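Local atomic coordinates of 4-hydroxyphenylpyruvate dioxygenase (Pseudomonas putida, PDB entry 5HMQ), a protein that catalyses the dehydration of 3-dehydroshikimate to protocatechuate with a divalent metal, through an isomerase-like barrel fused to a domain resembling hydroxyphenylpyruvate dioxygenase. Residues T437-A449 with G520-E534. Residues are numbered along the deposited sequence; the frame is centred on the assembly and turned at random.
Sequences TGGLRRIDHMALA and GVHHIAFDCDDIFRE. With MG (magnesium ion), chain L.
Strands 440-449 and 520-528 pair antiparallel, their axes 4.1 Å apart at closest approach, in the mixed sheet of the second vicinal oxygen chelate (VOC) module. A classic beta bulge sets His-522 and His-523 together against Ala-447. Ala-447 O accepts a 2.7 Å bond from His-522 N and a weak one from His-523 N.

One face of the sheet carries a magnesium ion. His-445 NE2 binds it at 2.2 Å and His-523 NE2 at 2.4 Å. Glu-601 and three waters complete the site, a two-histidine, one-carboxylate triad as in 4-hydroxyphenylpyruvate dioxygenase, although this domain shows neither that activity nor protocatechuate dioxygenase activity. With CG between the backbone N and the carbonyl carbon (chi1 61° and 72°), the imidazoles bring their NE2 atoms together on the metal, rim to rim, planes 87° apart. Ala-525 CB packs over one face of His-445. Second-shell bonds restrain ring rotation: His-445 ND1 donates to the anti lone pair of Asp-444 OD2 at 2.6 Å, and His-523 ND1 donates to His-522 ND1.

The other face is apolar. Ile-443 CG1 lies at the edge of the Phe-526 ring, and Met-446, a selenomethionine, runs alongside Ile-524. Leu-301 of the preceding VOC module packs on Ile-443, Met-446 and Ile-524.

Farther along, Arg-442 N donates to Asp-527 OD1 at 3.0 Å, nearly along the C-O axis. Arg-442 NH2 bonds Thr-494 O. One water joins Asp-527 OD2 and Asp-444 OD1 to Arg-442 NH1, lying 2.9 Å from NH1 in the guanidinium plane.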
loop_
_atom_site.group_PDB
_atom_site.type_symbol
_atom_site.label_atom_id
_atom_site.label_comp_id
_atom_site.label_asym_id
_atom_site.label_seq_id
_atom_site.Cartn_x
_atom_site.Cartn_y
_atom_site.Cartn_z
ATOM N N THR C 437 12.764 -31.452 -27.295
ATOM C CA THR C 437 12.169 -32.782 -27.201
ATOM C C THR C 437 10.656 -32.760 -27.026
ATOM O O THR C 437 10.037 -33.830 -27.016
ATOM C CB THR C 437 12.786 -33.557 -26.030
ATOM O OG1 THR C 437 12.508 -32.869 -24.802
ATOM C CG2 THR C 437 14.287 -33.662 -26.201
ATOM N N GLY C 438 10.035 -31.585 -26.902
ATOM C CA GLY C 438 8.596 -31.477 -26.812
ATOM C C GLY C 438 7.963 -30.629 -27.904
ATOM O O GLY C 438 8.626 -30.144 -28.825
ATOM N N GLY C 439 6.647 -30.461 -27.771
ATOM C CA GLY C 439 5.865 -29.722 -28.739
ATOM C C GLY C 439 5.158 -28.496 -28.189
ATOM O O GLY C 439 4.033 -28.199 -28.600
ATOM N N LEU C 440 5.790 -27.786 -27.254
ATOM C CA LEU C 440 5.309 -26.468 -26.866
ATOM C C LEU C 440 5.785 -25.467 -27.901
ATOM O O LEU C 440 6.936 -25.515 -28.343
ATOM C CB LEU C 440 5.820 -26.074 -25.485
ATOM C CG LEU C 440 5.664 -27.132 -24.401
ATOM C CD1 LEU C 440 6.217 -26.642 -23.074
ATOM C CD2 LEU C 440 4.204 -27.514 -24.260
ATOM N N ARG C 441 4.897 -24.583 -28.325
ATOM C CA ARG C 441 5.233 -23.767 -29.473
ATOM C C ARG C 441 5.362 -22.286 -29.164
ATOM O O ARG C 441 6.274 -21.640 -29.683
ATOM C CB ARG C 441 4.232 -24.021 -30.590
ATOM C CG ARG C 441 4.267 -25.513 -30.962
ATOM C CD ARG C 441 3.897 -25.723 -32.389
ATOM N NE ARG C 441 2.988 -24.715 -32.852
ATOM C CZ ARG C 441 2.208 -24.907 -33.929
ATOM N NH1 ARG C 441 2.280 -26.042 -34.655
ATOM N NH2 ARG C 441 1.361 -23.939 -34.328
ATOM N N ARG C 442 4.472 -21.714 -28.361
ATOM C CA ARG C 442 4.629 -20.303 -28.039
ATOM C C ARG C 442 4.081 -20.016 -26.651
ATOM O O ARG C 442 3.303 -20.792 -26.090
ATOM C CB ARG C 442 3.928 -19.394 -29.058
ATOM C CG ARG C 442 2.410 -19.405 -28.977
ATOM C CD ARG C 442 1.807 -18.577 -30.104
ATOM N NE ARG C 442 2.141 -17.158 -29.989
ATOM C CZ ARG C 442 1.460 -16.278 -29.262
ATOM N NH1 ARG C 442 0.394 -16.660 -28.571
ATOM N NH2 ARG C 442 1.848 -15.011 -29.224
ATOM N N ILE C 443 4.523 -18.889 -26.096
ATOM C CA ILE C 443 3.939 -18.372 -24.865
ATOM C C ILE C 443 2.563 -17.807 -25.187
ATOM O O ILE C 443 2.432 -16.853 -25.962
ATOM C CB ILE C 443 4.849 -17.314 -24.229
ATOM C CG1 ILE C 443 6.168 -17.955 -23.790
ATOM C CG2 ILE C 443 4.146 -16.633 -23.066
ATOM C CD1 ILE C 443 7.250 -16.957 -23.441
ATOM N N ASP C 444 1.528 -18.399 -24.595
ATOM C CA ASP C 444 0.166 -17.955 -24.848
ATOM C C ASP C 444 -0.231 -16.802 -23.934
ATOM O O ASP C 444 -0.816 -15.818 -24.395
ATOM C CB ASP C 444 -0.809 -19.120 -24.681
ATOM C CG ASP C 444 -2.251 -18.687 -24.825
ATOM O OD1 ASP C 444 -2.752 -18.645 -25.967
ATOM O OD2 ASP C 444 -2.886 -18.387 -23.791
ATOM N N HIS C 445 0.073 -16.911 -22.643
ATOM C CA HIS C 445 -0.192 -15.819 -21.720
ATOM C C HIS C 445 0.713 -15.970 -20.509
ATOM O O HIS C 445 1.261 -17.044 -20.243
ATOM C CB HIS C 445 -1.667 -15.766 -21.297
ATOM C CG HIS C 445 -2.146 -16.988 -20.577
ATOM N ND1 HIS C 445 -2.814 -18.012 -21.212
ATOM C CD2 HIS C 445 -2.073 -17.339 -19.271
ATOM C CE1 HIS C 445 -3.126 -18.945 -20.331
ATOM N NE2 HIS C 445 -2.686 -18.562 -19.146
HETATM N N MSE C 446 0.868 -14.869 -19.783
HETATM C CA MSE C 446 1.685 -14.855 -18.584
HETATM C C MSE C 446 1.026 -13.984 -17.524
HETATM O O MSE C 446 0.748 -12.805 -17.755
HETATM C CB MSE C 446 3.095 -14.359 -18.898
HETATM C CG MSE C 446 4.050 -14.454 -17.725
HETATM SE SE MSE C 446 5.906 -14.119 -18.225
HETATM C CE MSE C 446 5.718 -12.287 -18.882
ATOM N N ALA C 447 0.766 -14.580 -16.365
ATOM C CA ALA C 447 0.050 -13.915 -15.287
ATOM C C ALA C 447 1.023 -13.303 -14.291
ATOM O O ALA C 447 2.074 -13.882 -13.997
ATOM C CB ALA C 447 -0.884 -14.889 -14.566
ATOM N N LEU C 448 0.668 -12.128 -13.779
ATOM C CA LEU C 448 1.433 -11.474 -12.729
ATOM C C LEU C 448 0.621 -11.451 -11.441
ATOM O O LEU C 448 -0.600 -11.262 -11.468
ATOM C CB LEU C 448 1.804 -10.043 -13.129
ATOM C CG LEU C 448 2.515 -9.823 -14.462
ATOM C CD1 LEU C 448 2.865 -8.340 -14.630
ATOM C CD2 LEU C 448 3.741 -10.728 -14.623
ATOM N N ALA C 449 1.302 -11.649 -10.318
ATOM C CA ALA C 449 0.718 -11.447 -9.000
ATOM C C ALA C 449 1.257 -10.132 -8.458
ATOM O O ALA C 449 2.466 -9.996 -8.252
ATOM C CB ALA C 449 1.044 -12.609 -8.063
ATOM N N GLY C 520 5.435 -10.972 -8.355
ATOM C CA GLY C 520 6.217 -11.436 -9.475
ATOM C C GLY C 520 5.365 -12.278 -10.397
ATOM O O GLY C 520 4.146 -12.133 -10.442
ATOM N N VAL C 521 6.027 -13.144 -11.165
ATOM C CA VAL C 521 5.319 -13.990 -12.116
ATOM C C VAL C 521 4.406 -14.954 -11.380
ATOM O O VAL C 521 4.831 -15.680 -10.474
ATOM C CB VAL C 521 6.315 -14.746 -13.005
ATOM C CG1 VAL C 521 5.623 -15.912 -13.705
ATOM C CG2 VAL C 521 6.899 -13.810 -14.031
ATOM N N HIS C 522 3.129 -14.953 -11.763
ATOM C CA HIS C 522 2.186 -15.908 -11.201
ATOM C C HIS C 522 2.318 -17.256 -11.898
ATOM O O HIS C 522 2.515 -18.284 -11.241
ATOM C CB HIS C 522 0.760 -15.364 -11.312
ATOM C CG HIS C 522 -0.263 -16.206 -10.616
ATOM N ND1 HIS C 522 -1.108 -17.062 -11.289
ATOM C CD2 HIS C 522 -0.578 -16.322 -9.304
ATOM C CE1 HIS C 522 -1.900 -17.668 -10.423
ATOM N NE2 HIS C 522 -1.598 -17.237 -9.211
ATOM N N HIS C 523 2.223 -17.269 -13.228
ATOM C CA HIS C 523 2.468 -18.480 -13.998
ATOM C C HIS C 523 2.700 -18.115 -15.456
ATOM O O HIS C 523 2.321 -17.035 -15.917
ATOM C CB HIS C 523 1.313 -19.483 -13.872
ATOM C CG HIS C 523 0.064 -19.075 -14.591
ATOM N ND1 HIS C 523 -0.932 -18.334 -13.992
ATOM C CD2 HIS C 523 -0.365 -19.332 -15.850
ATOM C CE1 HIS C 523 -1.913 -18.138 -14.855
ATOM N NE2 HIS C 523 -1.593 -18.734 -15.990
ATOM N N ILE C 524 3.331 -19.040 -16.174
ATOM C CA ILE C 524 3.618 -18.900 -17.597
ATOM C C ILE C 524 2.941 -20.054 -18.321
ATOM O O ILE C 524 3.078 -21.214 -17.914
ATOM C CB ILE C 524 5.133 -18.884 -17.874
ATOM C CG1 ILE C 524 5.809 -17.780 -17.056
ATOM C CG2 ILE C 524 5.406 -18.694 -19.357
ATOM C CD1 ILE C 524 7.267 -18.046 -16.763
ATOM N N ALA C 525 2.213 -19.739 -19.387
ATOM C CA ALA C 525 1.397 -20.716 -20.093
ATOM C C ALA C 525 1.921 -20.913 -21.508
ATOM O O ALA C 525 2.065 -19.945 -22.263
ATOM C CB ALA C 525 -0.067 -20.279 -20.129
ATOM N N PHE C 526 2.198 -22.165 -21.858
ATOM C CA PHE C 526 2.608 -22.545 -23.201
ATOM C C PHE C 526 1.491 -23.337 -23.869
ATOM O O PHE C 526 0.781 -24.103 -23.210
ATOM C CB PHE C 526 3.889 -23.382 -23.170
ATOM C CG PHE C 526 4.960 -22.827 -22.273
ATOM C CD1 PHE C 526 5.645 -21.673 -22.616
ATOM C CD2 PHE C 526 5.295 -23.473 -21.093
ATOM C CE1 PHE C 526 6.634 -21.166 -21.795
ATOM C CE2 PHE C 526 6.285 -22.973 -20.268
ATOM C CZ PHE C 526 6.955 -21.819 -20.619
ATOM N N ASP C 527 1.338 -23.160 -25.176
ATOM C CA ASP C 527 0.331 -23.898 -25.922
ATOM C C ASP C 527 0.980 -25.037 -26.702
ATOM O O ASP C 527 2.199 -25.084 -26.885
ATOM C CB ASP C 527 -0.455 -22.970 -26.861
ATOM C CG ASP C 527 0.374 -22.463 -28.037
ATOM O OD1 ASP C 527 1.620 -22.554 -28.000
ATOM O OD2 ASP C 527 -0.234 -21.953 -29.003
ATOM N N CYS C 528 0.142 -25.967 -27.150
ATOM C CA CYS C 528 0.603 -27.121 -27.904
ATOM C C CYS C 528 -0.535 -27.607 -28.787
ATOM O O CYS C 528 -1.675 -27.155 -28.669
ATOM C CB CYS C 528 1.084 -28.244 -26.981
ATOM S SG CYS C 528 -0.225 -28.983 -25.975
ATOM N N ASP C 529 -0.210 -28.538 -29.684
ATOM C CA ASP C 529 -1.228 -29.094 -30.571
ATOM C C ASP C 529 -1.994 -30.234 -29.910
ATOM O O ASP C 529 -3.203 -30.371 -30.117
ATOM C CB ASP C 529 -0.586 -29.576 -31.872
ATOM C CG ASP C 529 -0.023 -28.438 -32.697
ATOM O OD1 ASP C 529 -0.581 -27.322 -32.630
ATOM O OD2 ASP C 529 0.981 -28.659 -33.409
ATOM N N ASP C 530 -1.319 -31.044 -29.100
ATOM C CA ASP C 530 -1.890 -32.270 -28.549
ATOM C C ASP C 530 -1.635 -32.281 -27.048
ATOM O O ASP C 530 -0.504 -32.517 -26.611
ATOM C CB ASP C 530 -1.278 -33.505 -29.218
ATOM C CG ASP C 530 -1.975 -34.803 -28.829
ATOM O OD1 ASP C 530 -2.596 -34.869 -27.746
ATOM O OD2 ASP C 530 -1.877 -35.775 -29.606
ATOM N N ILE C 531 -2.687 -32.038 -26.264
ATOM C CA ILE C 531 -2.529 -31.961 -24.815
ATOM C C ILE C 531 -2.109 -33.313 -24.248
ATOM O O ILE C 531 -1.286 -33.387 -23.327
ATOM C CB ILE C 531 -3.824 -31.438 -24.159
ATOM C CG1 ILE C 531 -3.613 -31.194 -22.662
ATOM C CG2 ILE C 531 -4.993 -32.388 -24.399
ATOM C CD1 ILE C 531 -2.689 -30.033 -22.352
ATOM N N PHE C 532 -2.650 -34.405 -24.799
ATOM C CA PHE C 532 -2.349 -35.727 -24.262
ATOM C C PHE C 532 -0.910 -36.132 -24.542
ATOM O O PHE C 532 -0.254 -36.740 -23.687
ATOM C CB PHE C 532 -3.314 -36.762 -24.834
ATOM C CG PHE C 532 -4.717 -36.612 -24.341
ATOM C CD1 PHE C 532 -5.074 -37.078 -23.086
ATOM C CD2 PHE C 532 -5.682 -36.014 -25.130
ATOM C CE1 PHE C 532 -6.365 -36.945 -22.628
ATOM C CE2 PHE C 532 -6.977 -35.880 -24.675
ATOM C CZ PHE C 532 -7.316 -36.350 -23.424
ATOM N N ARG C 533 -0.402 -35.814 -25.733
ATOM C CA ARG C 533 0.981 -36.156 -26.049
ATOM C C ARG C 533 1.954 -35.376 -25.173
ATOM O O ARG C 533 2.995 -35.905 -24.765
ATOM C CB ARG C 533 1.262 -35.898 -27.529
ATOM C CG ARG C 533 2.544 -36.546 -28.021
ATOM C CD ARG C 533 2.913 -36.088 -29.421
ATOM N NE ARG C 533 4.114 -36.767 -29.900
ATOM C CZ ARG C 533 4.752 -36.458 -31.024
ATOM N NH1 ARG C 533 4.312 -35.469 -31.789
ATOM N NH2 ARG C 533 5.837 -37.132 -31.377
ATOM N N GLU C 534 1.631 -34.118 -24.866
ATOM C CA GLU C 534 2.533 -33.308 -24.058
ATOM C C GLU C 534 2.491 -33.720 -22.592
ATOM O O GLU C 534 3.534 -33.768 -21.930
ATOM C CB GLU C 534 2.193 -31.827 -24.211
ATOM C CG GLU C 534 2.393 -31.301 -25.622
ATOM C CD GLU C 534 3.760 -31.622 -26.189
ATOM O OE1 GLU C 534 4.762 -31.489 -25.457
ATOM O OE2 GLU C 534 3.828 -32.008 -27.375
HETATM MG MG MG L . -3.467 -19.409 -17.287
HETATM O O HOH W 1 2.438 -29.243 -30.553
HETATM O O HOH W 2 -1.084 -19.137 -28.291
HETATM O O HOH W 3 -4.651 -17.411 -16.802
HETATM O O HOH W 4 -5.044 -20.223 -18.355
HETATM O O HOH W 5 -4.408 -20.116 -15.583
#